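Local coordinates for protein muramoyltetrapeptide carboxypeptidase (Oxalobacter formigenes OXCC13, PDB 6UUK) that probably acts as a serine-type LD-carboxypeptidase that removes the terminal D-alanine from muramoyl tetrapeptides derived from the cell wall, at residues S152-K163 and M225-P236; P210-G220 and P324-A335. All blocks are in the same frame, centred on the assembly; numbering follows the deposited sequence.

Read from the N terminus, the segments alternate: 152-163, 210-220, 225-236, then 324-335, so the two contacts cross and neither nests in the other. Contact 1 closes a loop of 61 residues, bringing helix 155-163, which follows the predicted nucleophile, against helix 223-228 and the turns after it; it joins the N-terminal family region to the C-terminal one. Contact 2 closes a longer loop of 103 residues by pairing strand 213-222 with strand 328-333 inside the C-terminal sheet. Strand 213-222 runs straight into helix 223-228, linking the two. They also touch directly, where Met159 and Leu162 meet Trp219, Gly220 and Val325.

Contact 1 of 2, residues S152-K163 and M225-P236; sequences SDFTVFEMALLK and MLAHMAGTPWMP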
loop_
_atom_site.group_PDB
_atom_site.type_symbol
_atom_site.label_atom_id
_atom_site.label_comp_id
_atom_site.label_asym_id
_atom_site.label_seq_id
_atom_site.Cartn_x
_atom_site.Cartn_y
_atom_site.Cartn_z
ATOM N N SER B 152 -0.499 9.156 11.399
ATOM C CA SER B 152 -0.493 9.257 9.935
ATOM C C SER B 152 0.849 8.740 9.434
ATOM O O SER B 152 1.200 7.588 9.745
ATOM C CB SER B 152 -0.847 10.690 9.530
ATOM O OG SER B 152 -0.805 10.844 8.120
ATOM N N ASP B 153 1.623 9.521 8.675
ATOM C CA ASP B 153 2.912 9.056 8.176
ATOM C C ASP B 153 3.902 8.789 9.302
ATOM O O ASP B 153 4.857 8.028 9.107
ATOM C CB ASP B 153 3.485 10.080 7.195
ATOM C CG ASP B 153 4.819 9.654 6.614
ATOM O OD1 ASP B 153 4.856 8.649 5.873
ATOM O OD2 ASP B 153 5.830 10.330 6.894
ATOM N N PHE B 154 3.693 9.386 10.477
ATOM C CA PHE B 154 4.592 9.175 11.605
ATOM C C PHE B 154 4.502 7.766 12.177
ATOM O O PHE B 154 5.314 7.417 13.041
ATOM C CB PHE B 154 4.303 10.205 12.699
ATOM C CG PHE B 154 5.453 10.437 13.635
ATOM C CD1 PHE B 154 6.598 11.081 13.196
ATOM C CD2 PHE B 154 5.386 10.024 14.954
ATOM C CE1 PHE B 154 7.660 11.300 14.053
ATOM C CE2 PHE B 154 6.443 10.241 15.817
ATOM C CZ PHE B 154 7.580 10.881 15.366
ATOM N N THR B 155 3.538 6.958 11.728
ATOM C CA THR B 155 3.506 5.553 12.121
ATOM C C THR B 155 4.763 4.825 11.661
ATOM O O THR B 155 5.240 3.913 12.346
ATOM C CB THR B 155 2.255 4.877 11.552
ATOM O OG1 THR B 155 1.087 5.581 11.990
ATOM C CG2 THR B 155 2.163 3.427 12.013
ATOM N N VAL B 156 5.315 5.223 10.512
ATOM C CA VAL B 156 6.571 4.647 10.037
ATOM C C VAL B 156 7.684 4.890 11.047
ATOM O O VAL B 156 8.496 4.000 11.328
ATOM C CB VAL B 156 6.923 5.222 8.652
ATOM C CG1 VAL B 156 8.319 4.798 8.226
ATOM C CG2 VAL B 156 5.891 4.791 7.619
ATOM N N PHE B 157 7.733 6.096 11.619
ATOM C CA PHE B 157 8.753 6.405 12.615
ATOM C C PHE B 157 8.562 5.587 13.886
ATOM O O PHE B 157 9.545 5.214 14.534
ATOM C CB PHE B 157 8.727 7.900 12.937
ATOM C CG PHE B 157 9.866 8.359 13.805
ATOM C CD1 PHE B 157 9.763 8.324 15.187
ATOM C CD2 PHE B 157 11.035 8.838 13.239
ATOM C CE1 PHE B 157 10.806 8.751 15.984
ATOM C CE2 PHE B 157 12.081 9.265 14.034
ATOM C CZ PHE B 157 11.966 9.221 15.408
ATOM N N GLU B 158 7.313 5.296 14.250
ATOM C CA GLU B 158 7.037 4.607 15.503
ATOM C C GLU B 158 7.233 3.100 15.413
ATOM O O GLU B 158 7.400 2.451 16.451
ATOM C CB GLU B 158 5.611 4.916 15.964
ATOM C CG GLU B 158 5.366 6.388 16.247
ATOM C CD GLU B 158 4.029 6.641 16.913
ATOM O OE1 GLU B 158 3.295 5.664 17.174
ATOM O OE2 GLU B 158 3.714 7.820 17.179
HETATM N N MSE B 159 7.218 2.530 14.212
HETATM C CA MSE B 159 7.439 1.097 14.055
HETATM C C MSE B 159 8.919 0.758 14.185
HETATM O O MSE B 159 9.284 -0.261 14.771
HETATM C CB MSE B 159 6.901 0.608 12.708
HETATM C CG MSE B 159 5.387 0.687 12.567
HETATM SE SE MSE B 159 4.427 -0.274 13.969
HETATM C CE MSE B 159 4.003 1.226 15.142
ATOM N N ALA B 160 9.773 1.624 13.633
ATOM C CA ALA B 160 11.211 1.420 13.763
ATOM C C ALA B 160 11.673 1.606 15.202
ATOM O O ALA B 160 12.600 0.919 15.646
ATOM C CB ALA B 160 11.966 2.365 12.830
ATOM N N LEU B 161 11.049 2.528 15.940
ATOM C CA LEU B 161 11.331 2.644 17.366
ATOM C C LEU B 161 10.915 1.383 18.109
ATOM O O LEU B 161 11.644 0.892 18.979
ATOM C CB LEU B 161 10.621 3.864 17.952
ATOM C CG LEU B 161 11.272 5.229 17.741
ATOM C CD1 LEU B 161 10.478 6.302 18.470
ATOM C CD2 LEU B 161 12.713 5.209 18.219
ATOM N N LEU B 162 9.739 0.842 17.779
ATOM C CA LEU B 162 9.300 -0.401 18.400
ATOM C C LEU B 162 10.148 -1.581 17.944
ATOM O O LEU B 162 10.295 -2.560 18.683
ATOM C CB LEU B 162 7.824 -0.649 18.085
ATOM C CG LEU B 162 7.168 -1.817 18.819
ATOM C CD1 LEU B 162 7.267 -1.625 20.325
ATOM C CD2 LEU B 162 5.724 -1.962 18.388
ATOM N N LYS B 163 10.714 -1.505 16.737
ATOM C CA LYS B 163 11.628 -2.547 16.283
ATOM C C LYS B 163 12.883 -2.595 17.145
ATOM O O LYS B 163 13.495 -3.660 17.294
ATOM C CB LYS B 163 11.992 -2.318 14.815
ATOM C CG LYS B 163 12.808 -3.435 14.188
ATOM C CD LYS B 163 12.052 -4.754 14.220
ATOM C CE LYS B 163 12.877 -5.880 13.621
ATOM N NZ LYS B 163 12.149 -7.179 13.661
HETATM N N MSE B 225 0.503 2.931 6.307
HETATM C CA MSE B 225 1.905 2.904 6.702
HETATM C C MSE B 225 2.307 1.531 7.234
HETATM O O MSE B 225 3.467 1.136 7.134
HETATM C CB MSE B 225 2.184 3.981 7.751
HETATM C CG MSE B 225 1.646 5.349 7.371
HETATM SE SE MSE B 225 2.241 5.925 5.605
HETATM C CE MSE B 225 0.978 7.384 5.324
ATOM N N LEU B 226 1.340 0.805 7.800
ATOM C CA LEU B 226 1.617 -0.543 8.284
ATOM C C LEU B 226 1.734 -1.533 7.131
ATOM O O LEU B 226 2.645 -2.367 7.111
ATOM C CB LEU B 226 0.533 -0.983 9.268
ATOM C CG LEU B 226 0.596 -0.344 10.656
ATOM C CD1 LEU B 226 -0.549 -0.832 11.528
ATOM C CD2 LEU B 226 1.936 -0.631 11.315
ATOM N N ALA B 227 0.813 -1.461 6.164
ATOM C CA ALA B 227 0.942 -2.286 4.967
ATOM C C ALA B 227 2.186 -1.911 4.174
ATOM O O ALA B 227 2.770 -2.762 3.492
ATOM C CB ALA B 227 -0.308 -2.152 4.099
ATOM N N HIS B 228 2.604 -0.646 4.252
ATOM C CA HIS B 228 3.873 -0.226 3.670
ATOM C C HIS B 228 5.065 -0.875 4.364
ATOM O O HIS B 228 6.130 -1.011 3.749
ATOM C CB HIS B 228 3.987 1.300 3.732
ATOM C CG HIS B 228 5.330 1.829 3.335
ATOM N ND1 HIS B 228 5.889 1.589 2.099
ATOM C CD2 HIS B 228 6.222 2.589 4.012
ATOM C CE1 HIS B 228 7.070 2.178 2.033
ATOM N NE2 HIS B 228 7.296 2.792 3.179
HETATM N N MSE B 229 4.907 -1.286 5.618
HETATM C CA MSE B 229 5.989 -1.909 6.374
HETATM C C MSE B 229 6.108 -3.405 6.103
HETATM O O MSE B 229 7.041 -4.052 6.573
HETATM C CB MSE B 229 5.788 -1.678 7.873
HETATM C CG MSE B 229 6.126 -0.280 8.343
HETATM SE SE MSE B 229 7.976 0.180 7.960
HETATM C CE MSE B 229 8.267 1.432 9.419
ATOM N N ALA B 230 5.155 -3.949 5.351
ATOM C CA ALA B 230 5.145 -5.379 5.065
ATOM C C ALA B 230 6.352 -5.754 4.214
ATOM O O ALA B 230 6.556 -5.196 3.130
ATOM C CB ALA B 230 3.848 -5.766 4.360
ATOM N N GLY B 231 7.151 -6.701 4.704
ATOM C CA GLY B 231 8.339 -7.147 4.011
ATOM C C GLY B 231 9.600 -6.378 4.338
ATOM O O GLY B 231 10.696 -6.844 3.998
ATOM N N THR B 232 9.485 -5.218 4.990
ATOM C CA THR B 232 10.636 -4.399 5.331
ATOM C C THR B 232 11.183 -4.785 6.703
ATOM O O THR B 232 10.429 -5.218 7.580
ATOM C CB THR B 232 10.254 -2.922 5.335
ATOM O OG1 THR B 232 9.397 -2.653 6.452
ATOM C CG2 THR B 232 9.521 -2.563 4.051
ATOM N N PRO B 233 12.496 -4.642 6.913
ATOM C CA PRO B 233 13.067 -4.941 8.236
ATOM C C PRO B 233 12.612 -3.993 9.332
ATOM O O PRO B 233 12.941 -4.229 10.501
ATOM C CB PRO B 233 14.581 -4.824 8.002
ATOM C CG PRO B 233 14.759 -4.952 6.522
ATOM C CD PRO B 233 13.538 -4.332 5.922
ATOM N N TRP B 234 11.877 -2.931 8.998
ATOM C CA TRP B 234 11.401 -1.988 10.000
ATOM C C TRP B 234 10.103 -2.430 10.662
ATOM O O TRP B 234 9.663 -1.780 11.617
ATOM C CB TRP B 234 11.211 -0.606 9.370
ATOM C CG TRP B 234 12.384 -0.143 8.562
ATOM C CD1 TRP B 234 12.518 -0.201 7.206
ATOM C CD2 TRP B 234 13.592 0.445 9.059
ATOM N NE1 TRP B 234 13.733 0.316 6.826
ATOM C CE2 TRP B 234 14.411 0.720 7.946
ATOM C CE3 TRP B 234 14.060 0.767 10.337
ATOM C CZ2 TRP B 234 15.672 1.300 8.071
ATOM C CZ3 TRP B 234 15.312 1.343 10.459
ATOM C CH2 TRP B 234 16.103 1.604 9.334
HETATM N N MSE B 235 9.485 -3.506 10.185
HETATM C CA MSE B 235 8.266 -4.029 10.792
HETATM C C MSE B 235 8.567 -4.745 12.104
HETATM O O MSE B 235 9.363 -5.684 12.137
HETATM C CB MSE B 235 7.550 -4.979 9.829
HETATM C CG MSE B 235 6.410 -5.765 10.463
HETATM SE SE MSE B 235 4.830 -4.688 10.846
HETATM C CE MSE B 235 4.059 -4.631 9.055
ATOM N N PRO B 236 7.936 -4.297 13.188
ATOM C CA PRO B 236 8.169 -4.935 14.486
ATOM C C PRO B 236 7.680 -6.375 14.483
ATOM O O PRO B 236 6.747 -6.739 13.766
ATOM C CB PRO B 236 7.363 -4.070 15.462
ATOM C CG PRO B 236 7.173 -2.768 14.755
ATOM C CD PRO B 236 7.071 -3.110 13.301
#
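Met225, a selenomethionine like Met159 and Met229, lays its side chain across Ser152 and Asp153, just ahead of Thr155 and Val156. Its CB rests on Val156 CG2 at 3.8 Å, and its tail crosses Asp153 at about a right angle; an unbranched chain, bent at chi2 (-53°), can follow the turn after Ser152, the predicted nucleophile. Thr155 sets CB against Met225 CB and turns its methyl CG2 to Leu226 CD2. Its OG1 donates to Ser152 O at 3.0 Å, from the same face of that carbonyl as Thr155 N, and also accepts from Asn222 N. A valine here would probably leave Asn222 N without its mate and Ser152 O held by one donor fewer. One turn on, the methyl CE of Met229 is gripped from two sides, 3.6 Å from Val156 CG1 and 3.7 Å from Met159 CB. Met159 bends its selenium toward Leu226 CD2 (3.7 Å), while its CB and Leu162 meet the compact ring of Pro236. Ala160 is small enough to let the indole come near, its CB 3.6 Å from Trp234 CE3 in an oblique approach. Beyond the pair, helix 138-142 packs on Ala160 through Phe138, strand 323-325 meets Met159 and Leu162 through Val325, and the second subunit binds Trp234 NE1 through its Glu264.

Contact 2 of 2, residues P210-G220 and P324-A335; sequences PDVDVEGTLWG and PVGGRAHLMSKA
An antiparallel ladder in the mixed sheet of the C-terminal domain joins strand 213-222 to strand 328-333, and a type II turn, Pro324 to Gly327, carries the chain into the second strand. The short strand axes make 121°, so the pair is strongly twisted. At its regular centre Gly216 and Ala329 form a hydrogen-bonded pair, with Ala329 N to Gly216 O at 2.8 Å. Leu218 N continues the ladder to Gly327 O at 2.9 Å, and Leu218 O receives Gly326 N. Gly326 has a positive phi (105°), at which a side chain would jam against the preceding carbonyl, so glycine fits this corner of the turn.

His330 adds a side-chain bond to the ladder. With CG anti to the backbone N (chi1 -175°), the ring swings ND1 to Val214 O at 3.1 Å, the oxygen lying in the ring plane. Leu331 N reaches that oxygen from the opposite face of the carbonyl at 3.0 Å, giving it two donors. Glu215 OE1 sits over the centre of one imidazole face, while Met332 CG lies against the opposite face, toward its rim; the carboxylate would be expected to favour a protonated ring. Glu215 and Arg328 run side by side without a salt bridge. Ala329 and Leu331, with Val214, lie on the other face of the sheet, and apolar contacts reach them from beyond the bridged pairs: Leu218 CB packs on Ala329 CB at 3.6 Å, and Val212 CG2 meets Leu331 CG at 3.9 Å. Toward the end, Ser333 N bonds to Val212 O at 3.1 Å.

Strand 213-222 is flanked further by strand 242-248, with backbone hydrogen bonds between Ile242 and both Thr217 and Trp219, and strand 328-333 by strand 337-343. Trp219 reaches helix 155-163 at Met159 and Leu162, its NE1 held by Gln271.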
loop_
_atom_site.group_PDB
_atom_site.type_symbol
_atom_site.label_atom_id
_atom_site.label_comp_id
_atom_site.label_asym_id
_atom_site.label_seq_id
_atom_site.Cartn_x
_atom_site.Cartn_y
_atom_site.Cartn_z
ATOM N N PRO B 210 -17.401 -9.256 19.147
ATOM C CA PRO B 210 -17.270 -10.459 19.974
ATOM C C PRO B 210 -16.803 -10.123 21.382
ATOM O O PRO B 210 -16.200 -9.079 21.638
ATOM C CB PRO B 210 -16.223 -11.292 19.228
ATOM C CG PRO B 210 -15.426 -10.288 18.466
ATOM C CD PRO B 210 -16.402 -9.217 18.066
ATOM N N ASP B 211 -17.093 -11.038 22.303
ATOM C CA ASP B 211 -16.701 -10.888 23.703
ATOM C C ASP B 211 -15.295 -11.449 23.865
ATOM O O ASP B 211 -15.097 -12.667 23.892
ATOM C CB ASP B 211 -17.696 -11.586 24.623
ATOM C CG ASP B 211 -19.046 -10.899 24.646
ATOM O OD1 ASP B 211 -19.202 -9.872 23.954
ATOM O OD2 ASP B 211 -19.950 -11.384 25.359
ATOM N N VAL B 212 -14.314 -10.559 23.974
ATOM C CA VAL B 212 -12.918 -10.948 24.097
ATOM C C VAL B 212 -12.403 -10.522 25.469
ATOM O O VAL B 212 -13.023 -9.730 26.178
ATOM C CB VAL B 212 -12.050 -10.353 22.970
ATOM C CG1 VAL B 212 -12.746 -10.506 21.628
ATOM C CG2 VAL B 212 -11.729 -8.894 23.253
ATOM N N ASP B 213 -11.245 -11.067 25.840
ATOM C CA ASP B 213 -10.594 -10.728 27.098
ATOM C C ASP B 213 -9.108 -11.045 27.005
ATOM O O ASP B 213 -8.597 -11.897 27.739
ATOM C CB ASP B 213 -11.239 -11.485 28.263
ATOM C CG ASP B 213 -10.804 -10.955 29.616
ATOM O OD1 ASP B 213 -11.258 -9.857 30.000
ATOM O OD2 ASP B 213 -10.009 -11.637 30.295
ATOM N N VAL B 214 -8.410 -10.366 26.102
ATOM C CA VAL B 214 -7.016 -10.648 25.829
ATOM C C VAL B 214 -6.144 -9.582 26.479
ATOM O O VAL B 214 -6.626 -8.560 26.966
ATOM C CB VAL B 214 -6.739 -10.747 24.309
ATOM C CG1 VAL B 214 -7.485 -11.927 23.711
ATOM C CG2 VAL B 214 -7.136 -9.454 23.615
ATOM N N GLU B 215 -4.834 -9.820 26.484
ATOM C CA GLU B 215 -3.874 -8.887 27.063
ATOM C C GLU B 215 -2.533 -9.092 26.377
ATOM O O GLU B 215 -1.975 -10.191 26.427
ATOM C CB GLU B 215 -3.748 -9.094 28.575
ATOM C CG GLU B 215 -2.670 -8.248 29.233
ATOM C CD GLU B 215 -2.642 -8.412 30.740
ATOM O OE1 GLU B 215 -3.657 -8.866 31.310
ATOM O OE2 GLU B 215 -1.606 -8.087 31.356
ATOM N N GLY B 216 -2.025 -8.045 25.740
ATOM C CA GLY B 216 -0.768 -8.141 25.036
ATOM C C GLY B 216 -0.182 -6.774 24.761
ATOM O O GLY B 216 -0.653 -5.758 25.275
ATOM N N THR B 217 0.861 -6.766 23.933
ATOM C CA THR B 217 1.558 -5.533 23.588
ATOM C C THR B 217 0.749 -4.757 22.557
ATOM O O THR B 217 0.448 -5.275 21.476
ATOM C CB THR B 217 2.955 -5.840 23.053
ATOM O OG1 THR B 217 3.692 -6.585 24.032
ATOM C CG2 THR B 217 3.701 -4.552 22.741
ATOM N N LEU B 218 0.397 -3.517 22.889
ATOM C CA LEU B 218 -0.369 -2.674 21.982
ATOM C C LEU B 218 0.559 -2.024 20.963
ATOM O O LEU B 218 1.595 -1.459 21.327
ATOM C CB LEU B 218 -1.127 -1.602 22.764
ATOM C CG LEU B 218 -2.080 -0.720 21.955
ATOM C CD1 LEU B 218 -3.242 -1.539 21.414
ATOM C CD2 LEU B 218 -2.584 0.440 22.797
ATOM N N TRP B 219 0.181 -2.101 19.690
ATOM C CA TRP B 219 0.985 -1.521 18.623
ATOM C C TRP B 219 0.123 -1.374 17.379
ATOM O O TRP B 219 -0.942 -1.984 17.264
ATOM C CB TRP B 219 2.222 -2.374 18.327
ATOM C CG TRP B 219 1.913 -3.706 17.716
ATOM C CD1 TRP B 219 1.329 -4.775 18.331
ATOM C CD2 TRP B 219 2.187 -4.116 16.371
ATOM N NE1 TRP B 219 1.214 -5.823 17.449
ATOM C CE2 TRP B 219 1.735 -5.444 16.239
ATOM C CE3 TRP B 219 2.767 -3.488 15.265
ATOM C CZ2 TRP B 219 1.845 -6.155 15.046
ATOM C CZ3 TRP B 219 2.875 -4.195 14.081
ATOM C CH2 TRP B 219 2.417 -5.514 13.982
ATOM N N GLY B 220 0.602 -0.549 16.447
ATOM C CA GLY B 220 -0.076 -0.296 15.198
ATOM C C GLY B 220 -0.127 1.187 14.910
ATOM O O GLY B 220 0.694 1.967 15.405
ATOM N N PRO B 324 -0.317 4.480 23.666
ATOM C CA PRO B 324 1.110 4.148 23.782
ATOM C C PRO B 324 1.490 2.932 22.954
ATOM O O PRO B 324 1.205 1.795 23.343
ATOM C CB PRO B 324 1.288 3.879 25.283
ATOM C CG PRO B 324 0.108 4.528 25.942
ATOM C CD PRO B 324 -1.011 4.400 24.961
ATOM N N VAL B 325 2.132 3.159 21.810
ATOM C CA VAL B 325 2.587 2.057 20.970
ATOM C C VAL B 325 3.750 1.360 21.663
ATOM O O VAL B 325 4.795 1.971 21.921
ATOM C CB VAL B 325 2.986 2.554 19.577
ATOM C CG1 VAL B 325 3.626 1.430 18.780
ATOM C CG2 VAL B 325 1.772 3.106 18.847
ATOM N N GLY B 326 3.576 0.076 21.964
ATOM C CA GLY B 326 4.563 -0.693 22.690
ATOM C C GLY B 326 4.214 -0.965 24.136
ATOM O O GLY B 326 4.952 -1.697 24.806
ATOM N N GLY B 327 3.119 -0.400 24.634
ATOM C CA GLY B 327 2.696 -0.621 25.998
ATOM C C GLY B 327 2.023 -1.968 26.180
ATOM O O GLY B 327 1.959 -2.803 25.278
ATOM N N ARG B 328 1.510 -2.171 27.388
ATOM C CA ARG B 328 0.856 -3.417 27.779
ATOM C C ARG B 328 -0.642 -3.142 27.873
ATOM O O ARG B 328 -1.110 -2.520 28.831
ATOM C CB ARG B 328 1.427 -3.925 29.098
ATOM C CG ARG B 328 0.859 -5.249 29.576
ATOM C CD ARG B 328 1.643 -5.737 30.782
ATOM N NE ARG B 328 1.771 -4.690 31.793
ATOM C CZ ARG B 328 2.721 -4.658 32.721
ATOM N NH1 ARG B 328 3.639 -5.615 32.768
ATOM N NH2 ARG B 328 2.760 -3.667 33.601
ATOM N N ALA B 329 -1.388 -3.606 26.875
ATOM C CA ALA B 329 -2.811 -3.329 26.764
ATOM C C ALA B 329 -3.639 -4.485 27.312
ATOM O O ALA B 329 -3.198 -5.638 27.331
ATOM C CB ALA B 329 -3.202 -3.060 25.310
ATOM N N HIS B 330 -4.853 -4.160 27.752
ATOM C CA HIS B 330 -5.809 -5.137 28.271
ATOM C C HIS B 330 -7.148 -4.866 27.592
ATOM O O HIS B 330 -7.863 -3.933 27.971
ATOM C CB HIS B 330 -5.922 -5.047 29.790
ATOM C CG HIS B 330 -6.801 -6.097 30.395
ATOM N ND1 HIS B 330 -7.275 -7.176 29.680
ATOM C CD2 HIS B 330 -7.291 -6.233 31.650
ATOM C CE1 HIS B 330 -8.019 -7.931 30.468
ATOM N NE2 HIS B 330 -8.044 -7.382 31.669
ATOM N N LEU B 331 -7.483 -5.674 26.591
ATOM C CA LEU B 331 -8.697 -5.476 25.811
ATOM C C LEU B 331 -9.835 -6.306 26.390
ATOM O O LEU B 331 -9.687 -7.514 26.603
ATOM C CB LEU B 331 -8.465 -5.845 24.346
ATOM C CG LEU B 331 -9.652 -5.639 23.405
ATOM C CD1 LEU B 331 -10.113 -4.189 23.425
ATOM C CD2 LEU B 331 -9.288 -6.069 21.993
HETATM N N MSE B 332 -10.964 -5.653 26.645
HETATM C CA MSE B 332 -12.140 -6.319 27.196
HETATM C C MSE B 332 -13.411 -5.859 26.489
HETATM O O MSE B 332 -13.712 -4.667 26.457
HETATM C CB MSE B 332 -12.252 -6.050 28.698
HETATM C CG MSE B 332 -11.126 -6.642 29.526
HETATM SE SE MSE B 332 -11.069 -5.917 31.334
HETATM C CE MSE B 332 -10.625 -4.069 30.898
ATOM N N SER B 333 -14.154 -6.808 25.927
ATOM C CA SER B 333 -15.411 -6.530 25.245
ATOM C C SER B 333 -16.518 -7.355 25.885
ATOM O O SER B 333 -16.380 -8.573 26.040
ATOM C CB SER B 333 -15.307 -6.839 23.749
ATOM O OG SER B 333 -14.914 -8.182 23.531
ATOM N N LYS B 334 -17.613 -6.689 26.257
ATOM C CA LYS B 334 -18.705 -7.311 27.005
ATOM C C LYS B 334 -20.033 -7.067 26.283
ATOM O O LYS B 334 -20.985 -6.531 26.849
ATOM C CB LYS B 334 -18.757 -6.775 28.434
ATOM C CG LYS B 334 -17.390 -6.563 29.063
ATOM C CD LYS B 334 -17.480 -5.702 30.309
ATOM C CE LYS B 334 -16.113 -5.169 30.700
ATOM N NZ LYS B 334 -15.517 -4.346 29.612
ATOM N N ALA B 335 -20.088 -7.473 25.012
ATOM C CA ALA B 335 -21.277 -7.346 24.169
ATOM C C ALA B 335 -21.760 -5.893 24.121
ATOM O O ALA B 335 -22.759 -5.506 24.732
ATOM C CB ALA B 335 -22.391 -8.285 24.649
#